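Local coordinates for protein ATP-dependent Clp endopeptidase (Clostridium difficile, PDB 3FES) that probably belongs to a ClpC-type AAA+ chaperone that unfolds substrates for ATP-dependent proteolysis, here as the N-terminal domain that in relatives receives adaptors and substrates, at residues 17-22 with 29-34; 24-29 with 64-69; 38-43 with 109-114. All blocks are in the same frame, centred on the assembly; numbering follows the deposited sequence. Where two conformers were deposited one is given.

Contact 1 (17-22 with 29-34)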
# COMPACT_ATOMS: atom_id res chain seq x y z
N ASP A 17 9.03 3.97 0.77
CA ASP A 17 10.38 3.47 1.11
C ASP A 17 10.28 2.10 1.79
O ASP A 17 11.08 1.20 1.51
CB ASP A 17 11.13 4.42 2.08
CG ASP A 17 11.40 5.79 1.49
OD1 ASP A 17 11.38 5.94 0.24
OD2 ASP A 17 11.65 6.73 2.30
N LEU A 18 9.30 1.94 2.68
CA LEU A 18 9.14 0.66 3.38
C LEU A 18 8.69 -0.45 2.44
O LEU A 18 9.03 -1.63 2.65
CB LEU A 18 8.19 0.78 4.59
CG LEU A 18 8.76 1.56 5.79
CD1 LEU A 18 7.62 1.98 6.71
CD2 LEU A 18 9.77 0.73 6.57
N ALA A 19 7.96 -0.06 1.39
CA ALA A 19 7.50 -1.03 0.38
C ALA A 19 8.72 -1.60 -0.34
O ALA A 19 8.85 -2.84 -0.53
CB ALA A 19 6.58 -0.36 -0.57
N PHE A 20 9.64 -0.70 -0.72
CA PHE A 20 10.89 -1.11 -1.35
C PHE A 20 11.75 -1.97 -0.42
O PHE A 20 12.38 -2.95 -0.86
CB PHE A 20 11.67 0.13 -1.79
CG PHE A 20 11.25 0.68 -3.14
CD1 PHE A 20 10.15 1.51 -3.27
CD2 PHE A 20 12.00 0.40 -4.28
CE1 PHE A 20 9.79 2.06 -4.51
CE2 PHE A 20 11.65 0.93 -5.52
CZ PHE A 20 10.51 1.75 -5.64
N GLU A 21 11.83 -1.56 0.86
CA GLU A 21 12.63 -2.30 1.85
C GLU A 21 12.06 -3.69 2.07
O GLU A 21 12.83 -4.65 2.18
CB GLU A 21 12.67 -1.53 3.17
CG GLU A 21 13.51 -2.17 4.28
CD GLU A 21 13.22 -1.51 5.64
OE1 GLU A 21 12.52 -2.12 6.48
OE2 GLU A 21 13.65 -0.37 5.85
N SER A 22 10.73 -3.79 2.10
CA SER A 22 10.10 -5.10 2.21
C SER A 22 10.38 -6.02 1.04
O SER A 22 10.70 -7.18 1.25
CB SER A 22 8.61 -4.97 2.39
OG SER A 22 8.37 -4.51 3.72
N ASN A 29 12.52 -8.37 -6.71
CA ASN A 29 13.13 -7.21 -7.36
C ASN A 29 12.10 -6.28 -8.02
O ASN A 29 12.45 -5.27 -8.60
CB ASN A 29 14.25 -7.60 -8.32
CG ASN A 29 13.83 -8.65 -9.32
OD1 ASN A 29 12.65 -8.76 -9.67
ND2 ASN A 29 14.78 -9.46 -9.74
N ILE A 30 10.84 -6.63 -7.89
CA ILE A 30 9.76 -5.79 -8.40
C ILE A 30 8.82 -5.45 -7.25
O ILE A 30 8.31 -6.34 -6.57
CB ILE A 30 8.98 -6.51 -9.57
CG1 ILE A 30 9.97 -6.82 -10.72
CG2 ILE A 30 7.83 -5.63 -10.06
CD1 ILE A 30 9.45 -7.85 -11.75
N VAL A 31 8.59 -4.16 -7.05
CA VAL A 31 7.67 -3.70 -5.98
C VAL A 31 6.24 -3.69 -6.56
O VAL A 31 5.95 -2.91 -7.49
CB VAL A 31 8.01 -2.28 -5.56
CG1 VAL A 31 7.03 -1.75 -4.49
CG2 VAL A 31 9.46 -2.23 -5.04
N GLY A 32 5.40 -4.56 -6.04
CA GLY A 32 4.00 -4.69 -6.47
C GLY A 32 3.04 -4.07 -5.47
O GLY A 32 3.47 -3.54 -4.45
N SER A 33 1.74 -4.16 -5.74
CA SER A 33 0.75 -3.54 -4.86
C SER A 33 0.84 -4.14 -3.47
O SER A 33 0.56 -3.44 -2.48
CB SER A 33 -0.69 -3.74 -5.40
OG SER A 33 -0.99 -5.11 -5.58
N GLU A 34 1.21 -5.42 -3.40
CA GLU A 34 1.27 -6.11 -2.09
C GLU A 34 2.36 -5.50 -1.20
O GLU A 34 2.20 -5.42 0.02
CB GLU A 34 1.43 -7.63 -2.25
CG GLU A 34 2.77 -8.11 -2.81
CD GLU A 34 2.94 -8.03 -4.34
OE1 GLU A 34 2.26 -7.29 -5.08
OE2 GLU A 34 3.80 -8.74 -4.83

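Contact 2 (24-29 with 64-69)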
# COMPACT_ATOMS: atom_id res chain seq x y z
N LYS A 24 12.90 -5.93 -1.03
CA LYS A 24 14.29 -6.34 -0.97
C LYS A 24 14.51 -7.48 0.03
O LYS A 24 15.21 -8.47 -0.28
CB LYS A 24 15.17 -5.16 -0.56
CG LYS A 24 15.42 -4.15 -1.68
CD LYS A 24 16.42 -3.10 -1.15
CE LYS A 24 16.46 -1.87 -2.01
NZ LYS A 24 17.77 -1.80 -2.71
N SER A 25 13.93 -7.31 1.22
CA SER A 25 13.99 -8.28 2.31
C SER A 25 13.56 -9.66 1.86
O SER A 25 14.15 -10.65 2.27
CB SER A 25 13.10 -7.85 3.47
OG SER A 25 13.73 -6.85 4.23
N LEU A 26 12.52 -9.70 1.03
CA LEU A 26 11.93 -10.96 0.54
C LEU A 26 12.59 -11.51 -0.73
O LEU A 26 12.16 -12.56 -1.26
CB LEU A 26 10.44 -10.75 0.30
CG LEU A 26 9.62 -10.32 1.52
CD1 LEU A 26 8.26 -9.88 1.08
CD2 LEU A 26 9.57 -11.47 2.61
N GLY A 27 13.64 -10.85 -1.20
CA GLY A 27 14.30 -11.20 -2.46
C GLY A 27 13.40 -10.97 -3.68
O GLY A 27 13.47 -11.71 -4.67
N HIS A 28 12.57 -9.93 -3.61
CA HIS A 28 11.68 -9.56 -4.72
C HIS A 28 12.26 -8.33 -5.41
O HIS A 28 12.47 -7.30 -4.74
CB HIS A 28 10.27 -9.24 -4.19
CG HIS A 28 9.59 -10.41 -3.56
ND1 HIS A 28 8.41 -10.29 -2.86
CD2 HIS A 28 9.94 -11.71 -3.49
CE1 HIS A 28 8.05 -11.48 -2.42
NE2 HIS A 28 8.97 -12.36 -2.78
N ASN A 29 12.52 -8.37 -6.71
CA ASN A 29 13.13 -7.21 -7.36
C ASN A 29 12.10 -6.28 -8.02
O ASN A 29 12.45 -5.27 -8.60
CB ASN A 29 14.25 -7.60 -8.32
CG ASN A 29 13.83 -8.65 -9.32
OD1 ASN A 29 12.65 -8.76 -9.67
ND2 ASN A 29 14.78 -9.46 -9.74
N GLY A 64 3.51 -13.09 5.66
CA GLY A 64 3.27 -14.53 5.47
C GLY A 64 2.48 -14.82 4.21
O GLY A 64 2.82 -15.74 3.45
N LYS A 65 1.41 -14.05 3.98
CA LYS A 65 0.56 -14.22 2.80
C LYS A 65 1.31 -13.92 1.50
O LYS A 65 1.11 -14.60 0.49
CB LYS A 65 -0.71 -13.36 2.89
CG LYS A 65 -1.76 -13.84 3.91
CD LYS A 65 -2.17 -15.33 3.75
CE LYS A 65 -2.55 -15.68 2.30
NZ LYS A 65 -2.86 -17.13 2.13
N ILE A 66 2.17 -12.91 1.56
CA ILE A 66 2.97 -12.54 0.41
C ILE A 66 3.90 -13.70 0.07
O ILE A 66 3.96 -14.13 -1.08
CB ILE A 66 3.76 -11.25 0.66
CG1 ILE A 66 2.80 -10.05 0.67
CG2 ILE A 66 4.84 -11.05 -0.44
CD1 ILE A 66 3.52 -8.71 1.12
N VAL A 67 4.60 -14.22 1.09
CA VAL A 67 5.46 -15.39 0.91
C VAL A 67 4.69 -16.63 0.41
O VAL A 67 5.14 -17.29 -0.53
CB VAL A 67 6.34 -15.68 2.16
CG1 VAL A 67 7.16 -17.03 2.00
CG2 VAL A 67 7.29 -14.51 2.40
N ASP A 68 3.52 -16.90 0.98
CA ASP A 68 2.68 -18.03 0.51
C ASP A 68 2.44 -17.94 -0.98
O ASP A 68 2.38 -18.96 -1.66
CB ASP A 68 1.29 -18.04 1.19
CG ASP A 68 1.33 -18.39 2.66
OD1 ASP A 68 2.35 -18.97 3.14
OD2 ASP A 68 0.33 -18.05 3.34
N MSE A 69 2.27 -16.73 -1.48
CA MSE A 69 1.80 -16.50 -2.84
C MSE A 69 2.91 -16.32 -3.85
O MSE A 69 2.75 -16.68 -5.00
CB MSE A 69 0.88 -15.29 -2.85
CG MSE A 69 -0.39 -15.49 -2.00
SE MSE A 69 -1.46 -13.86 -1.99
CE MSE A 69 -2.27 -14.21 -3.66

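Contact 3 (38-43 with 109-114)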
# COMPACT_ATOMS: atom_id res chain seq x y z
N LEU A 38 1.98 -3.55 2.39
CA LEU A 38 2.79 -3.87 3.56
C LEU A 38 3.56 -2.63 4.02
O LEU A 38 3.68 -2.38 5.22
CB LEU A 38 3.78 -5.00 3.23
CG LEU A 38 4.76 -5.45 4.32
CD1 LEU A 38 4.06 -5.79 5.66
CD2 LEU A 38 5.59 -6.60 3.80
N GLY A 39 4.03 -1.85 3.05
CA GLY A 39 4.70 -0.57 3.39
C GLY A 39 3.79 0.39 4.17
O GLY A 39 4.24 1.07 5.12
N LEU A 40 2.53 0.50 3.74
CA LEU A 40 1.52 1.32 4.42
C LEU A 40 1.30 0.85 5.86
O LEU A 40 1.19 1.68 6.76
CB LEU A 40 0.18 1.36 3.65
CG LEU A 40 0.21 2.03 2.24
CD1 LEU A 40 -1.06 1.62 1.46
CD2 LEU A 40 0.35 3.58 2.43
N LEU A 41 1.22 -0.47 6.05
CA LEU A 41 1.04 -1.02 7.41
C LEU A 41 2.26 -0.73 8.28
O LEU A 41 2.14 -0.24 9.42
CB LEU A 41 0.74 -2.52 7.36
CG LEU A 41 0.33 -3.10 8.74
CD1 LEU A 41 -0.66 -2.22 9.53
CD2 LEU A 41 -0.27 -4.45 8.55
N ARG A 42 3.43 -1.02 7.74
CA ARG A 42 4.68 -0.83 8.48
C ARG A 42 4.91 0.63 8.86
O ARG A 42 5.59 0.91 9.85
CB ARG A 42 5.85 -1.38 7.66
CG ARG A 42 5.91 -2.90 7.62
CD ARG A 42 7.12 -3.39 6.83
NE ARG A 42 8.35 -3.06 7.55
CZ ARG A 42 9.52 -2.79 6.99
NH1 ARG A 42 9.66 -2.82 5.65
NH2 ARG A 42 10.55 -2.50 7.79
N GLU A 43 4.36 1.56 8.07
CA GLU A 43 4.56 2.98 8.33
C GLU A 43 3.94 3.40 9.68
O GLU A 43 4.42 4.34 10.32
CB GLU A 43 4.13 3.86 7.15
CG GLU A 43 4.38 5.37 7.35
CD GLU A 43 3.29 6.07 8.17
OE1 GLU A 43 2.11 5.65 8.09
OE2 GLU A 43 3.60 7.06 8.87
N HIS A 109 -4.70 8.22 0.54
CA HIS A 109 -4.87 8.28 -0.92
C HIS A 109 -4.26 7.08 -1.63
O HIS A 109 -4.85 6.56 -2.57
CB HIS A 109 -4.39 9.60 -1.53
CG HIS A 109 -4.94 10.81 -0.84
ND1 HIS A 109 -6.25 11.25 -1.01
CD2 HIS A 109 -4.39 11.63 0.08
CE1 HIS A 109 -6.45 12.31 -0.25
NE2 HIS A 109 -5.33 12.58 0.40
N ILE A 110 -3.12 6.61 -1.14
CA ILE A 110 -2.48 5.41 -1.69
C ILE A 110 -3.36 4.19 -1.42
O ILE A 110 -3.59 3.40 -2.31
CB ILE A 110 -1.06 5.23 -1.17
CG1 ILE A 110 -0.25 6.49 -1.53
CG2 ILE A 110 -0.41 3.92 -1.77
CD1 ILE A 110 1.23 6.46 -0.98
N LEU A 111 -3.89 4.06 -0.21
CA LEU A 111 -4.75 2.90 0.08
C LEU A 111 -6.06 2.99 -0.74
O LEU A 111 -6.55 1.98 -1.26
CB LEU A 111 -5.00 2.79 1.61
CG LEU A 111 -5.83 1.54 2.02
CD1 LEU A 111 -5.19 0.23 1.53
CD2 LEU A 111 -6.02 1.53 3.59
N LEU A 112 -6.63 4.18 -0.87
CA LEU A 112 -7.81 4.37 -1.74
C LEU A 112 -7.55 3.84 -3.17
O LEU A 112 -8.39 3.20 -3.83
CB LEU A 112 -8.10 5.86 -1.86
CG LEU A 112 -9.50 6.43 -2.03
CD1 LEU A 112 -10.56 5.63 -1.28
CD2 LEU A 112 -9.38 7.85 -1.44
N ALA A 113 -6.37 4.19 -3.65
CA ALA A 113 -5.95 3.82 -5.01
C ALA A 113 -5.72 2.32 -5.16
O ALA A 113 -6.10 1.75 -6.20
CB ALA A 113 -4.63 4.59 -5.32
N ILE A 114 -5.13 1.68 -4.15
CA ILE A 114 -4.96 0.22 -4.15
C ILE A 114 -6.33 -0.41 -4.33
O ILE A 114 -6.55 -1.24 -5.22
CB ILE A 114 -4.29 -0.30 -2.85
CG1 ILE A 114 -2.79 0.04 -2.87
CG2 ILE A 114 -4.39 -1.85 -2.77
CD1 ILE A 114 -2.08 -0.29 -1.53

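Contact 1 (17-22 with 29-34)
Val31 meets helix 10-25 with both of its methyl groups, one laid on the aromatic ring of Phe20 and the other turned to Ala19. The aromatic part is a CH-pi contact: CG2 of Val31 lies 3.8 Å from the centroid of the Phe20 ring, only 13° off the ring normal. The methyl thus sits squarely over one face, although a little nearer one side, where it comes to 3.7 Å from Phe20 CD2. The ring reaches this place by swinging round from its own backbone: the bond from CA to CB does not aim at 29-34, but chi1 of -84° sets CG beside the backbone N and brings the far end of the side chain closer. The Phe20 and Val31 side chains cross at about a right angle.

The purely aliphatic part is looser, with Ala19 CB at 4.2 Å from Val31 CG1. Val31 serves both neighbours because its chi1 of 178° places CG1 anti to the backbone N and leaves CG2 beside that N, facing the ring.

In the fold, this is where the mainly helical Clp N-terminal domain makes its short two-stranded parallel sheet. Strand 30-31 runs beside strand 81-82, and the backbone of Val31 is hydrogen-bonded to Val81 and Ser83. Ile80 and Leu82 also pack on both Phe20 and Val31, so the sheet rests against helix 10-25 through a largely apolar layer.

No hydrogen bond joins 17-22 to 29-34; polar side chains of the helix turn elsewhere, Glu21 and Ser22 both to Arg42 of helix 33-43. Directly after Val31 the strand gives way to Gly32, which occupies the N-cap position of helix 33-43, while the carbonyl oxygen of Val31 accepts a hydrogen bond from Ser86 OG.

Contact 2 (24-29 with 64-69)
His28 uses NE2 to donate a hydrogen bond to the backbone O of Gly71, just beyond helix 59-70, and the carbon next to that nitrogen, CE1, meets Ile66 on the same helix. The residue follows a Schellman motif that ends helix 10-25: Gly27 leaves helical geometry with a positive phi of 67°, and its N donates to Lys24 O at 3.0 Å. The reversal turns the chain so that Leu26 and His28, on either side of the glycine, both direct their side chains at helix 59-70.

Leu26 CB lies 3.6 Å above the plane of the imidazole, over its centre, and so backs one face of the ring. Ile66 comes instead to the edge: its CG2 is in the ring plane, 3.8 Å from His28 CE1. Together with the bond from NE2 to Gly71 and the ring of His35, which also meets the imidazole, these contacts restrict the rotation of the buried ring.

The remaining contact is aliphatic and is made by the two branches of Leu26. CD1 goes to Ile66 CG2, the same methyl that touches the histidine, at 3.9 Å, the two side chains crossing at about a right angle. Beside it, where Lys72 also packs against Val67, Leu26 CD2 approaches Val67 CG2 at 3.8 Å.

Contact 3 (38-43 with 109-114)
The packing of helix 33-43 against helix 107-117 lies at the centre of the helical bundle, joining the two Clp amino-terminal family regions of the chain, with Leu40 from the first set against Ile110, Leu111 and Ile114 of the second. The helices run nearly antiparallel: the axes of 38-43 and 109-114 make an angle of 150° and pass 11.0 Å apart, a separation wide enough for whole aliphatic side chains to stand between the backbones.

One methyl does the work. Leu40, with CG beside its backbone N (chi1 -65°), sets its CD1 against these three residues on one side of the facing helix. Ile110 flanks it with the short branch, CG2 standing 4.0 Å from Leu40 CD1, and the two side chains cross obliquely. Leu111, whose side chain leaves the backbone at an angle to helix 33-43, is met chiefly near its base, CB lying 4.1 Å from Leu40 CD1. Ala15 of helix 10-25 also packs on Leu40, while Ser93 of helix 84-99 touches Ile110, so the pair is enclosed by further helices. Ile114 meets the leucine tip to tip, its CD1 3.7 Å from Leu40 CD1.

Overall arrangement
From the N terminus, contact 1 closes first, folding the second half of helix 10-25 back on strand 30-31, just ahead of helix 33-43. Contact 2 opens before contact 1 has closed, and the two cross along the chain, sharing Asn29; contact 2 brings the turn after helix 10-25 against helix 59-70. Contact 3 begins within the span of contact 2 and closes far later, so these two cross as well, whereas contacts 1 and 3 follow in series. Ile66 joins the three: its CD1 packs on Glu34 O of contact 1 and Leu38 CD2 of contact 3. Contacts 1 and 2 lie within the first family region, and contact 3 ties it to the second.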